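Local coordinates for protein LbaCas13a H328A (C2c2) (Lachnospiraceae bacterium NK4A179, PDB 5WLH) that binds its precursor guide RNA and probably cuts target RNA at adenosines with paired HEPN domains, at residues E523-L528 with I1249-Y1254; E1113-L1118 with R1260-I1265. All coordinates share one frame; numbering follows the deposited sequence.

Overall arrangement
Followed from the N terminus, the chain first reaches the loop 523-528 after helix 486-517, and later the long helix 1106-1145, which carries 1113-1118. Past a further run of helices and strands come 1249-1254, at the end of helix 1239-1250, and 1260-1265, at the start of helix 1262-1273. Contact 1 closes a loop of 720 residues and contact 2 one of 141. The two cross, because their segments alternate. Contact 1 probably joins the two HEPN domains, and contact 2 probably lies within the second. Their centres lie about 16 Å apart, and they touch where Tyr1254 CE2 comes 3.6 Å from Phe1262 CE2.

Contact 1. Residues E523-L528 with I1249-Y1254; sequences ENSDFL and IEHFRY
His1251 closes an R-X4-H sequence that begins at Arg1246, the signature of HEPN ribonucleases, and meets Ser525 and Asp526 from a loop far earlier in the chain. Asp526 OD2 is salt-bridged to Arg603, which opens a second R-X4-H sequence, so the contact probably lies where the two HEPN domains form the composite RNase site. The helix behind the histidine ends in a Schellman motif: Phe1252, with positive phi, is its C-prime residue, and Phe1252 N bonds Ile1249 O at 2.9 Å. With CG beside its own backbone N (chi1 -56°), His1251 carries its ring under the Ser525-Asp526 backbone. One face lies beneath Ser525 C and Asp526 CA, both displaced toward the ring's rim. Asp526 CB rests 3.5 Å from His1251 NE2, the two side chains crossing at about a right angle with carboxylate and ring planes 38° apart. At the other ring nitrogen, Ser525 OG stands 3.1 Å from His1251 ND1. Were His1251 replaced by alanine, the face under Ser525 and Asp526 would be gone and the loop would probably be freer to shift. The Asp526 carboxylate is also held in an Asx turn, Leu528 N reaching OD1 at 3.1 Å from above the carboxylate plane. The bent Arg1253 chain lays CD 3.7 Å from Ser525 CB. A water bridges the two segments: it donates to Ser525 O at 2.9 Å and His1251 O at 2.7 Å, and accepts from Arg1253 NH1 at the edge of the guanidinium, in its plane.

Contact 2. Residues E1113-L1118 with R1260-I1265; sequences EIADEL and RSFLGI
Leu1118 has CG beside its own backbone N, opposite the carbonyl carbon (chi1 -64°), which together with chi2 places CD1 over the ring of Phe1262, itself swung out from the next helix by a chi1 of -88°; the CA-CB bond of Leu1118 already points toward that ring and brings CB to it. The nearest approach is Leu1118 CB to Phe1262 CE1, at 3.8 Å. The same CB makes a CH-pi contact, 4.2 Å from the ring centroid and 28° off the normal, so it presses on the CD1-CE1 side of the ring and not on its middle. Leu1118 CD1 lies over that same face, nearer the base of the ring, 4.2 Å from Phe1262 CG. One helical turn back, Ala1115 meets the far end of the ring: its O lies obliquely 4.0 Å from Phe1262 CZ, and its CB is 4.3 Å from CE2. Residues i and i+3 of one helix thus span the ring from base to tip. The contact belongs to the helical core of what is probably the second HEPN domain, where the long helix 1106-1145 receives the first residue of helix 1262-1273. Ser1261 is the N-cap of that second helix, its OG accepting from Gly1264 N at 2.9 Å, and this fixes the turn from which Phe1262 springs. Leu1118 is also packed by Leu1288 and Ile1291 of helix 1284-1294 and by Leu1366 of helix 1357-1368. Tyr1255 touches both Ala1115 and Phe1262, while Tyr1266 OH is hydrogen-bonded to Leu1118 O, adding a polar tie between the same two helices. The bound RNA passes about 5 Å from the nearest atom of the contact.

Contact 1. Residues E523-L528 with I1249-Y1254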
ATOM      1  N   GLU A 523      -8.780  25.521  17.759  1.00 40.12           N
ATOM      2  CA  GLU A 523      -7.458  25.970  18.192  1.00 41.55           C
ATOM      3  C   GLU A 523      -6.740  24.957  19.075  1.00 37.47           C
ATOM      4  O   GLU A 523      -5.532  25.100  19.302  1.00 37.69           O
ATOM      5  CB  GLU A 523      -7.549  27.306  18.946  1.00 50.02           C
ATOM      6  CG  GLU A 523      -8.395  28.376  18.261  1.00 56.16           C
ATOM      7  CD  GLU A 523      -9.772  28.544  18.899  1.00 63.88           C
ATOM      8  OE1 GLU A 523     -10.691  27.745  18.590  1.00 64.53           O
ATOM      9  OE2 GLU A 523      -9.935  29.482  19.710  1.00 66.17           O
ATOM     10  N   ASN A 524      -7.457  23.961  19.594  1.00 32.17           N
ATOM     11  CA  ASN A 524      -6.893  22.910  20.440  1.00 31.79           C
ATOM     12  C   ASN A 524      -7.399  21.562  19.939  1.00 31.16           C
ATOM     13  O   ASN A 524      -8.105  20.839  20.641  1.00 30.18           O
ATOM     14  CB  ASN A 524      -7.284  23.100  21.898  1.00 34.43           C
ATOM     15  CG  ASN A 524      -6.806  24.420  22.457  1.00 36.89           C
ATOM     16  OD1 ASN A 524      -5.675  24.530  22.922  1.00 40.04           O
ATOM     17  ND2 ASN A 524      -7.663  25.438  22.393  1.00 35.75           N
ATOM     18  N   SER A 525      -7.062  21.237  18.692  1.00 29.80           N
ATOM     19  CA  SER A 525      -7.685  20.096  18.030  1.00 31.91           C
ATOM     20  C   SER A 525      -6.895  18.804  18.187  1.00 28.62           C
ATOM     21  O   SER A 525      -7.357  17.758  17.727  1.00 26.14           O
ATOM     22  CB  SER A 525      -7.879  20.395  16.538  1.00 36.88           C
ATOM     23  OG  SER A 525      -6.711  20.978  15.989  1.00 39.91           O
ATOM     24  N   ASP A 526      -5.725  18.842  18.812  1.00 29.57           N
ATOM     25  CA  ASP A 526      -4.905  17.648  18.985  1.00 29.32           C
ATOM     26  C   ASP A 526      -5.004  17.230  20.448  1.00 27.36           C
ATOM     27  O   ASP A 526      -4.361  17.821  21.319  1.00 27.46           O
ATOM     28  CB  ASP A 526      -3.467  17.904  18.543  1.00 26.89           C
ATOM     29  CG  ASP A 526      -2.628  16.623  18.490  1.00 26.59           C
ATOM     30  OD1 ASP A 526      -3.094  15.573  18.984  1.00 29.06           O
ATOM     31  OD2 ASP A 526      -1.505  16.682  17.956  1.00 29.70           O
ATOM     32  N   PHE A 527      -5.813  16.195  20.703  1.00 26.48           N
ATOM     33  CA  PHE A 527      -5.961  15.648  22.050  1.00 26.47           C
ATOM     34  C   PHE A 527      -4.619  15.386  22.721  1.00 26.93           C
ATOM     35  O   PHE A 527      -4.437  15.685  23.910  1.00 26.43           O
ATOM     36  CB  PHE A 527      -6.767  14.350  21.980  1.00 28.14           C
ATOM     37  CG  PHE A 527      -6.819  13.608  23.278  1.00 27.95           C
ATOM     38  CD1 PHE A 527      -7.396  14.193  24.393  1.00 29.20           C
ATOM     39  CD2 PHE A 527      -6.300  12.332  23.388  1.00 25.21           C
ATOM     40  CE1 PHE A 527      -7.455  13.525  25.587  1.00 29.33           C
ATOM     41  CE2 PHE A 527      -6.357  11.648  24.593  1.00 30.77           C
ATOM     42  CZ  PHE A 527      -6.933  12.252  25.697  1.00 34.92           C
ATOM     43  N   LEU A 528      -3.670  14.804  21.982  1.00 22.87           N
ATOM     44  CA  LEU A 528      -2.399  14.413  22.580  1.00 22.75           C
ATOM     45  C   LEU A 528      -1.561  15.599  23.034  1.00 24.87           C
ATOM     46  O   LEU A 528      -0.641  15.419  23.828  1.00 27.81           O
ATOM     47  CB  LEU A 528      -1.579  13.590  21.595  1.00 25.20           C
ATOM     48  CG  LEU A 528      -2.218  12.253  21.250  1.00 24.45           C
ATOM     49  CD1 LEU A 528      -1.251  11.414  20.368  1.00 23.58           C
ATOM     50  CD2 LEU A 528      -2.605  11.504  22.515  1.00 25.49           C
ATOM     51  N   ILE A1249      -6.753  16.183   8.693  1.00 20.48           N
ATOM     52  CA  ILE A1249      -6.877  14.730   8.684  1.00 19.61           C
ATOM     53  C   ILE A1249      -6.523  14.157  10.053  1.00 15.80           C
ATOM     54  O   ILE A1249      -7.304  13.415  10.665  1.00 20.42           O
ATOM     55  CB  ILE A1249      -5.973  14.132   7.595  1.00 21.69           C
ATOM     56  CG1 ILE A1249      -6.446  14.577   6.206  1.00 21.39           C
ATOM     57  CG2 ILE A1249      -5.937  12.617   7.714  1.00 20.13           C
ATOM     58  CD1 ILE A1249      -5.350  14.416   5.156  1.00 19.88           C
ATOM     59  N   GLU A1250      -5.319  14.469  10.536  1.00 18.78           N
ATOM     60  CA  GLU A1250      -4.828  13.760  11.712  1.00 20.60           C
ATOM     61  C   GLU A1250      -5.595  14.141  12.969  1.00 23.59           C
ATOM     62  O   GLU A1250      -5.644  13.356  13.927  1.00 23.92           O
ATOM     63  CB  GLU A1250      -3.337  13.998  11.923  1.00 23.33           C
ATOM     64  CG  GLU A1250      -2.785  13.036  12.976  1.00 28.93           C
ATOM     65  CD  GLU A1250      -1.299  12.823  12.876  1.00 32.14           C
ATOM     66  OE1 GLU A1250      -0.664  13.500  12.048  1.00 30.96           O
ATOM     67  OE2 GLU A1250      -0.774  11.964  13.621  1.00 31.30           O
ATOM     68  N   HIS A1251      -6.171  15.331  13.002  1.00 24.11           N
ATOM     69  CA  HIS A1251      -7.006  15.727  14.121  1.00 24.34           C
ATOM     70  C   HIS A1251      -8.461  15.354  13.928  1.00 24.35           C
ATOM     71  O   HIS A1251      -9.298  15.775  14.735  1.00 24.85           O
ATOM     72  CB  HIS A1251      -6.901  17.230  14.368  1.00 23.84           C
ATOM     73  CG  HIS A1251      -5.500  17.686  14.597  1.00 27.07           C
ATOM     74  ND1 HIS A1251      -5.087  18.976  14.352  1.00 31.49           N
ATOM     75  CD2 HIS A1251      -4.412  17.015  15.045  1.00 30.23           C
ATOM     76  CE1 HIS A1251      -3.803  19.083  14.643  1.00 30.25           C
ATOM     77  NE2 HIS A1251      -3.368  17.906  15.061  1.00 30.64           N
ATOM     78  N   PHE A1252      -8.785  14.590  12.879  1.00 23.07           N
ATOM     79  CA  PHE A1252     -10.122  14.048  12.714  1.00 21.95           C
ATOM     80  C   PHE A1252     -11.167  15.164  12.630  1.00 21.34           C
ATOM     81  O   PHE A1252     -12.297  14.990  13.082  1.00 23.15           O
ATOM     82  CB  PHE A1252     -10.449  13.059  13.848  1.00 23.88           C
ATOM     83  CG  PHE A1252      -9.689  11.741  13.739  1.00 22.83           C
ATOM     84  CD1 PHE A1252      -8.324  11.675  14.035  1.00 23.87           C
ATOM     85  CD2 PHE A1252     -10.325  10.594  13.303  1.00 24.25           C
ATOM     86  CE1 PHE A1252      -7.619  10.472  13.916  1.00 23.40           C
ATOM     87  CE2 PHE A1252      -9.626   9.376  13.178  1.00 23.81           C
ATOM     88  CZ  PHE A1252      -8.279   9.319  13.480  1.00 21.42           C
ATOM     89  N   ARG A1253     -10.781  16.312  12.059  1.00 22.02           N
ATOM     90  CA  ARG A1253     -11.691  17.458  12.014  1.00 21.13           C
ATOM     91  C   ARG A1253     -12.901  17.177  11.135  1.00 27.48           C
ATOM     92  O   ARG A1253     -13.975  17.740  11.366  1.00 27.81           O
ATOM     93  CB  ARG A1253     -10.960  18.702  11.507  1.00 22.22           C
ATOM     94  CG  ARG A1253      -9.722  19.089  12.305  1.00 25.92           C
ATOM     95  CD  ARG A1253     -10.087  19.436  13.746  1.00 33.14           C
ATOM     96  NE  ARG A1253     -11.185  20.396  13.813  1.00 33.51           N
ATOM     97  CZ  ARG A1253     -11.994  20.534  14.859  1.00 39.18           C
ATOM     98  NH1 ARG A1253     -11.833  19.769  15.933  1.00 38.02           N
ATOM     99  NH2 ARG A1253     -12.974  21.429  14.828  1.00 39.22           N
ATOM    100  N   TYR A1254     -12.745  16.316  10.121  1.00 24.21           N
ATOM    101  CA  TYR A1254     -13.882  15.961   9.282  1.00 25.23           C
ATOM    102  C   TYR A1254     -15.075  15.535  10.119  1.00 28.48           C
ATOM    103  O   TYR A1254     -16.225  15.878   9.809  1.00 33.30           O
ATOM    104  CB  TYR A1254     -13.478  14.834   8.335  1.00 26.70           C
ATOM    105  CG  TYR A1254     -14.637  14.136   7.671  1.00 27.29           C
ATOM    106  CD1 TYR A1254     -15.234  14.672   6.544  1.00 29.40           C
ATOM    107  CD2 TYR A1254     -15.097  12.915   8.141  1.00 24.33           C
ATOM    108  CE1 TYR A1254     -16.284  14.027   5.914  1.00 27.68           C
ATOM    109  CE2 TYR A1254     -16.144  12.248   7.510  1.00 26.47           C
ATOM    110  CZ  TYR A1254     -16.730  12.814   6.400  1.00 26.97           C
ATOM    111  OH  TYR A1254     -17.768  12.161   5.776  1.00 28.41           O
TER
HETATM  112  O   HOH W   1     -10.043  17.430  16.692  1.00 32.51           O

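Contact 2. Residues E1113-L1118 with R1260-I1265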
ATOM      1  N   GLU A1113     -15.975   0.888   9.423  1.00 23.53           N
ATOM      2  CA  GLU A1113     -14.688   0.328   9.025  1.00 22.52           C
ATOM      3  C   GLU A1113     -14.208   0.933   7.720  1.00 23.06           C
ATOM      4  O   GLU A1113     -13.010   1.154   7.542  1.00 22.67           O
ATOM      5  CB  GLU A1113     -14.783  -1.191   8.883  1.00 30.36           C
ATOM      6  CG  GLU A1113     -14.570  -1.943  10.173  1.00 41.60           C
ATOM      7  CD  GLU A1113     -14.530  -3.437   9.944  1.00 47.63           C
ATOM      8  OE1 GLU A1113     -13.679  -3.892   9.144  1.00 47.04           O
ATOM      9  OE2 GLU A1113     -15.355  -4.149  10.553  1.00 53.18           O
ATOM     10  N   ILE A1114     -15.122   1.157   6.766  1.00 20.22           N
ATOM     11  CA  ILE A1114     -14.697   1.734   5.496  1.00 17.34           C
ATOM     12  C   ILE A1114     -14.176   3.139   5.719  1.00 18.36           C
ATOM     13  O   ILE A1114     -13.133   3.523   5.178  1.00 21.13           O
ATOM     14  CB  ILE A1114     -15.839   1.711   4.460  1.00 19.65           C
ATOM     15  CG1 ILE A1114     -16.077   0.275   3.994  1.00 24.51           C
ATOM     16  CG2 ILE A1114     -15.467   2.567   3.260  1.00 27.16           C
ATOM     17  CD1 ILE A1114     -17.413   0.048   3.250  1.00 28.12           C
ATOM     18  N   ALA A1115     -14.883   3.920   6.538  1.00 20.98           N
ATOM     19  CA  ALA A1115     -14.408   5.252   6.891  1.00 22.96           C
ATOM     20  C   ALA A1115     -13.073   5.183   7.619  1.00 21.37           C
ATOM     21  O   ALA A1115     -12.159   5.969   7.334  1.00 21.09           O
ATOM     22  CB  ALA A1115     -15.453   5.959   7.757  1.00 24.13           C
ATOM     23  N   ASP A1116     -12.937   4.249   8.557  1.00 18.99           N
ATOM     24  CA  ASP A1116     -11.641   4.062   9.211  1.00 19.56           C
ATOM     25  C   ASP A1116     -10.553   3.719   8.202  1.00 18.69           C
ATOM     26  O   ASP A1116      -9.395   4.122   8.365  1.00 20.75           O
ATOM     27  CB  ASP A1116     -11.716   2.955  10.258  1.00 21.83           C
ATOM     28  CG  ASP A1116     -12.471   3.369  11.493  1.00 30.66           C
ATOM     29  OD1 ASP A1116     -12.667   4.590  11.690  1.00 29.54           O
ATOM     30  OD2 ASP A1116     -12.862   2.460  12.257  1.00 32.47           O
ATOM     31  N   GLU A1117     -10.878   2.912   7.192  1.00 18.32           N
ATOM     32  CA  GLU A1117      -9.848   2.579   6.207  1.00 18.69           C
ATOM     33  C   GLU A1117      -9.519   3.773   5.321  1.00 19.74           C
ATOM     34  O   GLU A1117      -8.352   3.983   4.956  1.00 19.74           O
ATOM     35  CB  GLU A1117     -10.269   1.396   5.344  1.00 21.02           C
ATOM     36  CG  GLU A1117     -10.335   0.100   6.102  1.00 23.13           C
ATOM     37  CD  GLU A1117     -10.995  -1.003   5.307  1.00 29.72           C
ATOM     38  OE1 GLU A1117     -11.159  -0.844   4.077  1.00 29.94           O
ATOM     39  OE2 GLU A1117     -11.342  -2.037   5.917  1.00 32.84           O
ATOM     40  N   LEU A1118     -10.530   4.556   4.934  1.00 17.87           N
ATOM     41  CA  LEU A1118     -10.232   5.769   4.179  1.00 17.28           C
ATOM     42  C   LEU A1118      -9.423   6.747   5.010  1.00 17.24           C
ATOM     43  O   LEU A1118      -8.477   7.370   4.507  1.00 18.77           O
ATOM     44  CB  LEU A1118     -11.524   6.437   3.714  1.00 20.55           C
ATOM     45  CG  LEU A1118     -12.314   5.581   2.726  1.00 23.27           C
ATOM     46  CD1 LEU A1118     -13.687   6.204   2.532  1.00 25.62           C
ATOM     47  CD2 LEU A1118     -11.570   5.467   1.404  1.00 25.24           C
ATOM     48  N   ARG A1260     -15.859  19.302   4.321  0.51 40.05           N
ATOM     49  CA  ARG A1260     -15.419  18.699   3.076  0.51 36.97           C
ATOM     50  C   ARG A1260     -15.693  17.207   3.137  0.51 32.89           C
ATOM     51  O   ARG A1260     -15.947  16.642   4.203  0.51 36.31           O
ATOM     52  CB  ARG A1260     -13.935  18.963   2.801  0.51 36.96           C
ATOM     53  CG  ARG A1260     -13.006  18.559   3.923  0.51 32.33           C
ATOM     54  CD  ARG A1260     -11.626  19.169   3.718  0.51 33.62           C
ATOM     55  NE  ARG A1260     -11.485  20.445   4.410  0.51 33.89           N
ATOM     56  CZ  ARG A1260     -10.346  21.120   4.509  0.51 36.86           C
ATOM     57  NH1 ARG A1260      -9.240  20.645   3.955  0.51 40.47           N
ATOM     58  NH2 ARG A1260     -10.312  22.272   5.163  0.51 36.32           N
ATOM     59  N   SER A1261     -15.640  16.580   1.975  1.00 27.93           N
ATOM     60  CA  SER A1261     -15.939  15.168   1.832  1.00 22.47           C
ATOM     61  C   SER A1261     -14.652  14.367   1.805  1.00 22.36           C
ATOM     62  O   SER A1261     -13.563  14.906   1.630  1.00 23.73           O
ATOM     63  CB  SER A1261     -16.708  14.924   0.543  1.00 22.41           C
ATOM     64  OG  SER A1261     -15.978  15.498  -0.521  1.00 25.57           O
ATOM     65  N   PHE A1262     -14.799  13.053   1.977  1.00 22.75           N
ATOM     66  CA  PHE A1262     -13.685  12.156   1.716  1.00 24.67           C
ATOM     67  C   PHE A1262     -13.149  12.354   0.303  1.00 22.86           C
ATOM     68  O   PHE A1262     -11.941  12.424   0.093  1.00 20.19           O
ATOM     69  CB  PHE A1262     -14.119  10.710   1.962  1.00 21.69           C
ATOM     70  CG  PHE A1262     -13.927  10.278   3.394  1.00 25.58           C
ATOM     71  CD1 PHE A1262     -12.648  10.198   3.936  1.00 31.37           C
ATOM     72  CD2 PHE A1262     -15.012   9.982   4.202  1.00 27.11           C
ATOM     73  CE1 PHE A1262     -12.447   9.803   5.256  1.00 31.26           C
ATOM     74  CE2 PHE A1262     -14.823   9.585   5.536  1.00 29.07           C
ATOM     75  CZ  PHE A1262     -13.540   9.492   6.059  1.00 29.65           C
ATOM     76  N   LEU A1263     -14.037  12.454  -0.692  1.00 21.92           N
ATOM     77  CA  LEU A1263     -13.556  12.699  -2.049  1.00 19.85           C
ATOM     78  C   LEU A1263     -12.802  14.011  -2.142  1.00 21.08           C
ATOM     79  O   LEU A1263     -11.817  14.115  -2.878  1.00 24.25           O
ATOM     80  CB  LEU A1263     -14.717  12.704  -3.041  1.00 19.99           C
ATOM     81  CG  LEU A1263     -15.150  11.312  -3.483  1.00 24.78           C
ATOM     82  CD1 LEU A1263     -16.381  11.473  -4.346  1.00 24.70           C
ATOM     83  CD2 LEU A1263     -14.049  10.603  -4.275  1.00 25.63           C
ATOM     84  N   GLY A1264     -13.261  15.031  -1.418  1.00 21.84           N
ATOM     85  CA  GLY A1264     -12.575  16.311  -1.469  1.00 21.87           C
ATOM     86  C   GLY A1264     -11.209  16.261  -0.810  1.00 18.60           C
ATOM     87  O   GLY A1264     -10.273  16.927  -1.256  1.00 22.63           O
ATOM     88  N   ILE A1265     -11.089  15.494   0.271  1.00 19.69           N
ATOM     89  CA  ILE A1265      -9.794  15.354   0.931  1.00 17.99           C
ATOM     90  C   ILE A1265      -8.847  14.552   0.053  1.00 16.57           C
ATOM     91  O   ILE A1265      -7.703  14.959  -0.181  1.00 21.04           O
ATOM     92  CB  ILE A1265      -9.964  14.711   2.313  1.00 18.40           C
ATOM     93  CG1 ILE A1265     -10.732  15.648   3.251  1.00 25.00           C
ATOM     94  CG2 ILE A1265      -8.573  14.396   2.933  1.00 17.83           C
ATOM     95  CD1 ILE A1265     -11.487  14.911   4.365  1.00 28.83           C
TER